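Local coordinates for protein cytochrome P450 (Zobellia galactanivorans, PDB 6G5O) that belongs to the cytochrome P450 family of haem proteins and holds an iron-containing protoporphyrin IX in a fold of helix and strand in which helices predominate, at residues L357-N362 against V373-I378; K3-D8 against I261-P266; D125-L130 against A228-I233. All blocks are in the same frame, centred on the assembly; numbering follows the deposited sequence.

Three contacts, all on one side of the chain's centre, meet at the second part of the long distal helix of the P450 fold, residues 223-238. Contact 3 packs that helix against helix 122-139, and contact 1 lies in the hairpin beside it; their centres are about 12 Å apart. N231 is the common point. Its ND2 probably donates to V373 O of contact 1 at 3.0 Å, while its backbone O meets F264 CZ of contact 2 at 3.3 Å. The haem is closest to contact 2, where I261 and P266 touch it. The side chains of V229 and V373 are about 8 and 9 Å from it. Along the chain, contact 3 is nested within the loop that contact 2 closes, and contact 1 follows.

Contact 1: residues L357-N362 against V373-I378; sequences LDYKEN and VGFHNI
N362 lays its side chain over the imidazole of H376. CB sits over the centre of the ring, 3.7 Å from its centroid, in a CH-pi contact. CG is anti to the backbone N (chi1 177°), a setting that carries the amide across the same ring: N362 CG is 3.4 Å from H376 CE1, and the amide and imidazole are stacked with their planes only 13° apart. At the tip, OD1 stays above the CE1-NE2 side of the ring, whereas ND2 also reaches V373 CG1, at 3.7 Å. H376 is placed for this by an irregularity in the antiparallel hairpin of strands 351-366 and 369-384. H376 and N377 both face K360, a classic beta bulge that shifts the register by one residue. K360 bonds to both bulge residues, K360 N giving to N377 O at 3.0 Å and H376 N giving to K360 O at 2.8 Å; beyond it N362 N to G374 O and V373 N to N362 O continue the ladder. On the face that carries Y359 and I378, Y359 CD2 meets the edge of the F375 ring, 3.8 Å from CE1, with the ring planes at 89°. Beside them Y359 CB packs on I378 CB at 4.0 Å, and E121 OE2 of the neighbouring strand 119-121 accepts a hydrogen bond from I378 N.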
loop_
_atom_site.group_PDB
_atom_site.type_symbol
_atom_site.label_atom_id
_atom_site.label_comp_id
_atom_site.label_asym_id
_atom_site.label_seq_id
_atom_site.Cartn_x
_atom_site.Cartn_y
_atom_site.Cartn_z
ATOM N N LEU A 357 -9.299 8.826 -21.821
ATOM C CA LEU A 357 -9.959 10.005 -22.384
ATOM C C LEU A 357 -9.505 11.345 -21.803
ATOM O O LEU A 357 -9.552 12.339 -22.521
ATOM C CB LEU A 357 -11.479 9.880 -22.258
ATOM C CG LEU A 357 -12.190 8.712 -22.967
ATOM C CD1 LEU A 357 -13.709 8.882 -22.915
ATOM C CD2 LEU A 357 -11.759 8.552 -24.421
ATOM N N ASP A 358 -9.055 11.387 -20.553
ATOM C CA ASP A 358 -8.659 12.627 -19.899
ATOM C C ASP A 358 -8.182 12.309 -18.511
ATOM O O ASP A 358 -8.767 11.467 -17.857
ATOM C CB ASP A 358 -9.838 13.588 -19.748
ATOM C CG ASP A 358 -9.384 15.016 -19.751
ATOM O OD1 ASP A 358 -8.503 15.336 -18.927
ATOM O OD2 ASP A 358 -9.854 15.808 -20.606
ATOM N N TYR A 359 -7.188 13.028 -18.015
ATOM C CA TYR A 359 -6.612 12.673 -16.731
ATOM C C TYR A 359 -5.924 13.827 -16.074
ATOM O O TYR A 359 -5.651 14.804 -16.722
ATOM C CB TYR A 359 -5.601 11.544 -16.936
ATOM C CG TYR A 359 -4.369 11.895 -17.753
ATOM C CD1 TYR A 359 -4.381 11.769 -19.136
ATOM C CD2 TYR A 359 -3.196 12.327 -17.133
ATOM C CE1 TYR A 359 -3.247 12.034 -19.885
ATOM C CE2 TYR A 359 -2.063 12.608 -17.862
ATOM C CZ TYR A 359 -2.093 12.461 -19.241
ATOM O OH TYR A 359 -0.959 12.736 -19.967
ATOM N N LYS A 360 -5.643 13.702 -14.782
ATOM C CA LYS A 360 -4.743 14.609 -14.099
ATOM C C LYS A 360 -3.868 13.779 -13.156
ATOM O O LYS A 360 -4.372 12.980 -12.366
ATOM C CB LYS A 360 -5.546 15.643 -13.324
ATOM C CG LYS A 360 -4.752 16.690 -12.554
ATOM C CD LYS A 360 -5.422 18.064 -12.652
ATOM C CE LYS A 360 -6.890 18.112 -12.181
ATOM N NZ LYS A 360 -7.031 18.416 -10.725
ATOM N N GLU A 361 -2.570 14.010 -13.218
ATOM C CA GLU A 361 -1.592 13.253 -12.472
ATOM C C GLU A 361 -1.540 13.652 -11.020
ATOM O O GLU A 361 -1.709 14.811 -10.677
ATOM C CB GLU A 361 -0.198 13.430 -13.089
ATOM C CG GLU A 361 -0.042 12.899 -14.521
ATOM C CD GLU A 361 1.371 13.091 -15.103
ATOM O OE1 GLU A 361 2.117 13.975 -14.617
ATOM O OE2 GLU A 361 1.742 12.312 -16.042
ATOM N N ASN A 362 -1.293 12.670 -10.159
ATOM C CA ASN A 362 -1.036 12.915 -8.738
ATOM C C ASN A 362 0.465 12.839 -8.583
ATOM O O ASN A 362 1.055 11.777 -8.757
ATOM C CB ASN A 362 -1.788 11.861 -7.904
ATOM C CG ASN A 362 -1.536 11.953 -6.398
ATOM O OD1 ASN A 362 -0.720 12.723 -5.924
ATOM N ND2 ASN A 362 -2.239 11.105 -5.639
ATOM N N VAL A 373 2.846 9.214 -8.584
ATOM C CA VAL A 373 2.386 8.022 -7.861
ATOM C C VAL A 373 1.144 7.432 -8.479
ATOM O O VAL A 373 0.817 6.285 -8.205
ATOM C CB VAL A 373 2.145 8.289 -6.346
ATOM C CG1 VAL A 373 0.899 9.151 -6.117
ATOM C CG2 VAL A 373 2.035 6.960 -5.554
ATOM N N GLY A 374 0.485 8.187 -9.360
ATOM C CA GLY A 374 -0.760 7.777 -9.983
ATOM C C GLY A 374 -1.535 8.963 -10.552
ATOM O O GLY A 374 -0.948 9.900 -11.100
ATOM N N PHE A 375 -2.859 8.919 -10.402
ATOM C CA PHE A 375 -3.777 9.917 -10.950
ATOM C C PHE A 375 -4.772 10.422 -9.900
ATOM O O PHE A 375 -5.263 9.642 -9.085
ATOM C CB PHE A 375 -4.566 9.295 -12.069
ATOM C CG PHE A 375 -3.709 8.752 -13.158
ATOM C CD1 PHE A 375 -3.331 9.551 -14.226
ATOM C CD2 PHE A 375 -3.256 7.449 -13.107
ATOM C CE1 PHE A 375 -2.542 9.042 -15.243
ATOM C CE2 PHE A 375 -2.496 6.919 -14.133
ATOM C CZ PHE A 375 -2.120 7.719 -15.200
ATOM N N HIS A 376 -5.065 11.731 -9.931
ATOM C CA HIS A 376 -6.156 12.303 -9.139
ATOM C C HIS A 376 -7.459 11.890 -9.797
ATOM O O HIS A 376 -8.452 11.611 -9.126
ATOM C CB HIS A 376 -6.017 13.818 -9.039
ATOM C CG HIS A 376 -4.976 14.273 -8.054
ATOM N ND1 HIS A 376 -4.949 13.850 -6.740
ATOM C CD2 HIS A 376 -3.939 15.135 -8.183
ATOM C CE1 HIS A 376 -3.932 14.413 -6.107
ATOM N NE2 HIS A 376 -3.299 15.196 -6.961
ATOM N N ASN A 377 -7.457 11.834 -11.117
ATOM C CA ASN A 377 -8.597 11.330 -11.866
ATOM C C ASN A 377 -8.137 10.838 -13.229
ATOM O O ASN A 377 -7.106 11.252 -13.709
ATOM C CB ASN A 377 -9.705 12.419 -11.997
ATOM C CG ASN A 377 -9.182 13.724 -12.584
ATOM O OD1 ASN A 377 -8.605 14.583 -11.869
ATOM N ND2 ASN A 377 -9.342 13.859 -13.909
ATOM N N ILE A 378 -8.880 9.919 -13.832
ATOM C CA ILE A 378 -8.544 9.432 -15.158
ATOM C C ILE A 378 -9.779 8.792 -15.679
ATOM O O ILE A 378 -10.318 7.895 -15.032
ATOM C CB ILE A 378 -7.336 8.435 -15.188
ATOM C CG1 ILE A 378 -7.149 7.827 -16.591
ATOM C CG2 ILE A 378 -7.462 7.312 -14.163
ATOM C CD1 ILE A 378 -5.714 7.469 -16.930
#

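Contact 2: residues K3-D8 against I261-P266; sequences KSELPD and IRYFSP
Y263 and F264, side by side at the end of helix 253-264, receive L6 from the N-terminal arm of the chain. This is the P450 K helix, whose ExxR motif is seen here in the salt bridge between R262 and E259, three residues earlier. Of the polar links, one hydrogen bond joins the segments: L6 N donates to Y263 OH at 3.1 Å, with an N-H...O angle of 154°. The tyrosine can span the gap because a chi1 of 179° swings its ring away from the backbone N, sending the phenol out from the helix. L6 O is taken by R300, and K372 holds K3 O and E5 O, so backbone carbonyls of the arm are bound by basic side chains. Apolar contacts come from both branches of L6, which crosses F264 at about a right angle. CD2 meets the edge of the phenyl ring 4.0 Å from F264 CD1, and CD1 lies 4.2 Å from F264 CE1. On the outer flank, E5 CG passes Y263 OH at 3.8 Å while its carboxylate plane is inclined by 48° to the phenol. The helix end is finished within its own segment: S265, leaving the helix with positive phi and also bonded to N299, turns its OG back to donate to R262 O at 2.7 Å, from above that carbonyl's plane.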
loop_
_atom_site.group_PDB
_atom_site.type_symbol
_atom_site.label_atom_id
_atom_site.label_comp_id
_atom_site.label_asym_id
_atom_site.label_seq_id
_atom_site.Cartn_x
_atom_site.Cartn_y
_atom_site.Cartn_z
ATOM N N LYS A 3 1.432 7.899 -21.078
ATOM C CA LYS A 3 0.424 8.314 -20.070
ATOM C C LYS A 3 0.416 7.452 -18.778
ATOM O O LYS A 3 0.317 8.009 -17.673
ATOM C CB LYS A 3 -0.984 8.343 -20.654
ATOM C CG LYS A 3 -1.323 9.517 -21.552
ATOM C CD LYS A 3 -2.758 9.365 -22.065
ATOM C CE LYS A 3 -3.023 10.113 -23.376
ATOM N NZ LYS A 3 -4.081 9.412 -24.176
ATOM N N SER A 4 0.548 6.128 -18.932
ATOM C CA SER A 4 0.679 5.201 -17.782
ATOM C C SER A 4 2.093 5.050 -17.257
ATOM O O SER A 4 2.324 4.242 -16.378
ATOM C CB SER A 4 0.121 3.792 -18.106
ATOM O OG SER A 4 0.856 3.124 -19.110
ATOM N N GLU A 5 3.030 5.824 -17.775
ATOM C CA GLU A 5 4.400 5.756 -17.297
ATOM C C GLU A 5 4.544 6.414 -15.928
ATOM O O GLU A 5 3.997 7.482 -15.748
ATOM C CB GLU A 5 5.323 6.455 -18.298
ATOM C CG GLU A 5 6.812 6.493 -17.904
ATOM C CD GLU A 5 7.767 6.740 -19.088
ATOM O OE1 GLU A 5 7.289 6.781 -20.265
ATOM O OE2 GLU A 5 9.004 6.891 -18.829
ATOM N N LEU A 6 5.308 5.801 -15.019
ATOM C CA LEU A 6 5.791 6.463 -13.801
ATOM C C LEU A 6 7.300 6.600 -13.897
ATOM O O LEU A 6 8.029 5.628 -13.690
ATOM C CB LEU A 6 5.426 5.690 -12.525
ATOM C CG LEU A 6 4.014 5.922 -11.963
ATOM C CD1 LEU A 6 2.992 5.469 -12.978
ATOM C CD2 LEU A 6 3.804 5.219 -10.621
ATOM N N PRO A 7 7.781 7.804 -14.241
ATOM C CA PRO A 7 9.206 8.050 -14.329
ATOM C C PRO A 7 9.869 7.869 -12.986
ATOM O O PRO A 7 9.207 7.942 -11.960
ATOM C CB PRO A 7 9.296 9.532 -14.737
ATOM C CG PRO A 7 7.978 9.864 -15.325
ATOM C CD PRO A 7 6.997 9.000 -14.586
ATOM N N ASP A 8 11.176 7.660 -13.023
ATOM C CA ASP A 8 11.997 7.494 -11.851
ATOM C C ASP A 8 12.734 8.812 -11.598
ATOM O O ASP A 8 13.809 9.031 -12.147
ATOM C CB ASP A 8 12.988 6.333 -12.092
ATOM C CG ASP A 8 13.974 6.117 -10.938
ATOM O OD1 ASP A 8 13.673 6.490 -9.804
ATOM O OD2 ASP A 8 15.060 5.544 -11.170
ATOM N N ILE A 261 3.555 -4.212 -8.528
ATOM C CA ILE A 261 3.914 -3.609 -7.258
ATOM C C ILE A 261 5.308 -2.995 -7.292
ATOM O O ILE A 261 5.527 -1.940 -6.752
ATOM C CB ILE A 261 3.791 -4.609 -6.086
ATOM C CG1 ILE A 261 2.320 -5.018 -5.890
ATOM C CG2 ILE A 261 4.356 -4.010 -4.809
ATOM C CD1 ILE A 261 1.355 -3.860 -5.759
ATOM N N ARG A 262 6.260 -3.658 -7.904
ATOM C CA ARG A 262 7.626 -3.124 -8.039
ATOM C C ARG A 262 7.666 -1.760 -8.757
ATOM O O ARG A 262 8.248 -0.771 -8.279
ATOM C CB ARG A 262 8.510 -4.099 -8.859
ATOM C CG ARG A 262 9.974 -3.679 -8.959
ATOM C CD ARG A 262 10.736 -4.473 -10.017
ATOM N NE ARG A 262 10.262 -4.205 -11.386
ATOM C CZ ARG A 262 10.650 -3.164 -12.105
ATOM N NH1 ARG A 262 11.519 -2.300 -11.604
ATOM N NH2 ARG A 262 10.145 -2.978 -13.306
ATOM N N TYR A 263 7.090 -1.772 -9.947
ATOM C CA TYR A 263 7.163 -0.667 -10.832
ATOM C C TYR A 263 6.340 0.479 -10.296
ATOM O O TYR A 263 6.831 1.597 -10.257
ATOM C CB TYR A 263 6.679 -1.035 -12.229
ATOM C CG TYR A 263 6.732 0.125 -13.194
ATOM C CD1 TYR A 263 7.914 0.489 -13.807
ATOM C CD2 TYR A 263 5.575 0.820 -13.535
ATOM C CE1 TYR A 263 7.954 1.549 -14.716
ATOM C CE2 TYR A 263 5.589 1.870 -14.443
ATOM C CZ TYR A 263 6.792 2.239 -15.020
ATOM O OH TYR A 263 6.831 3.289 -15.900
ATOM N N PHE A 264 5.096 0.232 -9.891
ATOM C CA PHE A 264 4.277 1.326 -9.329
ATOM C C PHE A 264 4.659 1.780 -7.921
ATOM O O PHE A 264 4.502 2.943 -7.592
ATOM C CB PHE A 264 2.831 0.976 -9.352
ATOM C CG PHE A 264 2.300 0.729 -10.728
ATOM C CD1 PHE A 264 2.561 1.605 -11.759
ATOM C CD2 PHE A 264 1.483 -0.339 -10.973
ATOM C CE1 PHE A 264 2.058 1.392 -13.028
ATOM C CE2 PHE A 264 0.982 -0.543 -12.249
ATOM C CZ PHE A 264 1.292 0.295 -13.268
ATOM N N SER A 265 5.185 0.869 -7.117
ATOM C CA SER A 265 5.612 1.169 -5.725
ATOM C C SER A 265 4.709 2.173 -5.026
ATOM O O SER A 265 5.142 3.227 -4.610
ATOM C CB SER A 265 7.086 1.591 -5.687
ATOM O OG SER A 265 7.977 0.486 -5.927
ATOM N N PRO A 266 3.430 1.814 -4.869
ATOM C CA PRO A 266 2.398 2.731 -4.394
ATOM C C PRO A 266 2.653 3.342 -3.030
ATOM O O PRO A 266 2.160 4.446 -2.779
ATOM C CB PRO A 266 1.140 1.875 -4.404
ATOM C CG PRO A 266 1.467 0.696 -5.246
ATOM C CD PRO A 266 2.901 0.446 -5.009
#

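Contact 3: residues D125-L130 against A228-I233; sequences DFALRL and AVTNSI
A127 and T230 mark the tight part of this helix crossing, with A127 CB only 3.3 Å from T230 OG1. The small methyl group lets the backbones come close, and A127 and V229 have their CA atoms 6.0 Å apart, while the short axes approach to 9.4 Å at 141° between their directions. Next to this point, F126 CE1 meets I233 CD1 at 3.7 Å. V229 CG1 arrives at the edge of the same ring, 4.0 Å from CE1. Packing is slacker towards L130, whose CD1 stands 4.3 Å from V229 CG1, and this leucine also leans on I339. The partly exposed D125 and R129 belong to the outer flank of helix 122-139, turned from the interface. Helix 122-139 is the E helix of the P450 four-helix bundle and 223-238 the second part of its long distal helix; the D and L helices, 97-117 and 333-350, complete it, and F126 touches both. With the T230 hydroxyl hydrogen-bonded to I226 O within its own helix, the crossing rests on apolar and van der Waals contact.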
loop_
_atom_site.group_PDB
_atom_site.type_symbol
_atom_site.label_atom_id
_atom_site.label_comp_id
_atom_site.label_asym_id
_atom_site.label_seq_id
_atom_site.Cartn_x
_atom_site.Cartn_y
_atom_site.Cartn_z
ATOM N N ASP A 125 -15.041 6.240 -9.167
ATOM C CA ASP A 125 -16.148 5.364 -9.557
ATOM C C ASP A 125 -15.774 3.890 -9.630
ATOM O O ASP A 125 -16.662 3.041 -9.651
ATOM C CB ASP A 125 -16.733 5.759 -10.938
ATOM C CG ASP A 125 -17.262 7.216 -10.996
ATOM O OD1 ASP A 125 -17.335 7.929 -9.955
ATOM O OD2 ASP A 125 -17.592 7.636 -12.133
ATOM N N PHE A 126 -14.487 3.573 -9.716
ATOM C CA PHE A 126 -14.072 2.176 -9.865
ATOM C C PHE A 126 -13.126 1.746 -8.710
ATOM O O PHE A 126 -13.456 0.875 -7.959
ATOM C CB PHE A 126 -13.431 1.949 -11.249
ATOM C CG PHE A 126 -13.099 0.518 -11.533
ATOM C CD1 PHE A 126 -12.031 -0.099 -10.906
ATOM C CD2 PHE A 126 -13.851 -0.214 -12.417
ATOM C CE1 PHE A 126 -11.734 -1.421 -11.149
ATOM C CE2 PHE A 126 -13.558 -1.532 -12.673
ATOM C CZ PHE A 126 -12.489 -2.133 -12.031
ATOM N N ALA A 127 -11.976 2.378 -8.569
ATOM C CA ALA A 127 -10.961 1.947 -7.619
ATOM C C ALA A 127 -11.405 2.084 -6.151
ATOM O O ALA A 127 -11.283 1.128 -5.386
ATOM C CB ALA A 127 -9.683 2.709 -7.871
ATOM N N LEU A 128 -11.959 3.241 -5.800
ATOM C CA LEU A 128 -12.499 3.487 -4.455
ATOM C C LEU A 128 -13.635 2.528 -4.076
ATOM O O LEU A 128 -13.714 2.057 -2.936
ATOM C CB LEU A 128 -12.979 4.926 -4.340
ATOM C CG LEU A 128 -13.737 5.328 -3.077
ATOM C CD1 LEU A 128 -12.884 5.218 -1.809
ATOM C CD2 LEU A 128 -14.241 6.762 -3.212
ATOM N N ARG A 129 -14.504 2.224 -5.028
ATOM C CA ARG A 129 -15.581 1.253 -4.805
ATOM C C ARG A 129 -15.045 -0.180 -4.594
ATOM O O ARG A 129 -15.515 -0.896 -3.717
ATOM C CB ARG A 129 -16.554 1.203 -5.994
ATOM C CG ARG A 129 -17.847 2.030 -5.900
ATOM C CD ARG A 129 -17.622 3.476 -6.268
ATOM N NE ARG A 129 -18.836 4.268 -6.361
ATOM C CZ ARG A 129 -18.917 5.580 -6.086
ATOM N NH1 ARG A 129 -17.854 6.287 -5.681
ATOM N NH2 ARG A 129 -20.086 6.214 -6.217
ATOM N N LEU A 130 -14.160 -0.635 -5.479
ATOM C CA LEU A 130 -13.567 -1.947 -5.336
ATOM C C LEU A 130 -12.810 -2.058 -3.970
ATOM O O LEU A 130 -13.000 -3.012 -3.246
ATOM C CB LEU A 130 -12.642 -2.198 -6.518
ATOM C CG LEU A 130 -11.999 -3.563 -6.740
ATOM C CD1 LEU A 130 -11.290 -3.575 -8.089
ATOM C CD2 LEU A 130 -10.997 -3.866 -5.643
ATOM N N ALA A 228 -2.664 1.272 -6.915
ATOM C CA ALA A 228 -2.339 0.027 -7.622
ATOM C C ALA A 228 -3.415 -0.349 -8.628
ATOM O O ALA A 228 -3.123 -0.788 -9.742
ATOM C CB ALA A 228 -2.132 -1.126 -6.631
ATOM N N VAL A 229 -4.671 -0.254 -8.211
ATOM C CA VAL A 229 -5.775 -0.657 -9.084
ATOM C C VAL A 229 -5.851 0.268 -10.304
ATOM O O VAL A 229 -5.979 -0.188 -11.446
ATOM C CB VAL A 229 -7.113 -0.690 -8.316
ATOM C CG1 VAL A 229 -8.311 -0.771 -9.244
ATOM C CG2 VAL A 229 -7.133 -1.880 -7.378
ATOM N N THR A 230 -5.737 1.562 -10.038
ATOM C CA THR A 230 -5.883 2.589 -11.065
ATOM C C THR A 230 -4.698 2.520 -12.048
ATOM O O THR A 230 -4.908 2.493 -13.270
ATOM C CB THR A 230 -5.996 3.975 -10.441
ATOM O OG1 THR A 230 -7.147 4.004 -9.588
ATOM C CG2 THR A 230 -6.162 5.053 -11.521
ATOM N N ASN A 231 -3.473 2.425 -11.506
ATOM C CA ASN A 231 -2.276 2.318 -12.323
ATOM C C ASN A 231 -2.262 1.065 -13.207
ATOM O O ASN A 231 -1.759 1.120 -14.349
ATOM C CB ASN A 231 -1.017 2.427 -11.475
ATOM C CG ASN A 231 -0.814 3.833 -10.895
ATOM O OD1 ASN A 231 -1.490 4.764 -11.306
ATOM N ND2 ASN A 231 0.094 3.986 -9.914
ATOM N N SER A 232 -2.834 -0.032 -12.712
ATOM C CA SER A 232 -2.901 -1.261 -13.473
ATOM C C SER A 232 -3.800 -1.144 -14.703
ATOM O O SER A 232 -3.513 -1.718 -15.766
ATOM C CB SER A 232 -3.383 -2.402 -12.594
ATOM O OG SER A 232 -2.448 -2.588 -11.536
ATOM N N ILE A 233 -4.915 -0.452 -14.547
ATOM C CA ILE A 233 -5.868 -0.329 -15.639
ATOM C C ILE A 233 -5.285 0.614 -16.700
ATOM O O ILE A 233 -5.315 0.308 -17.907
ATOM C CB ILE A 233 -7.229 0.167 -15.121
ATOM C CG1 ILE A 233 -7.874 -0.926 -14.256
ATOM C CG2 ILE A 233 -8.153 0.512 -16.276
ATOM C CD1 ILE A 233 -8.893 -0.345 -13.288
#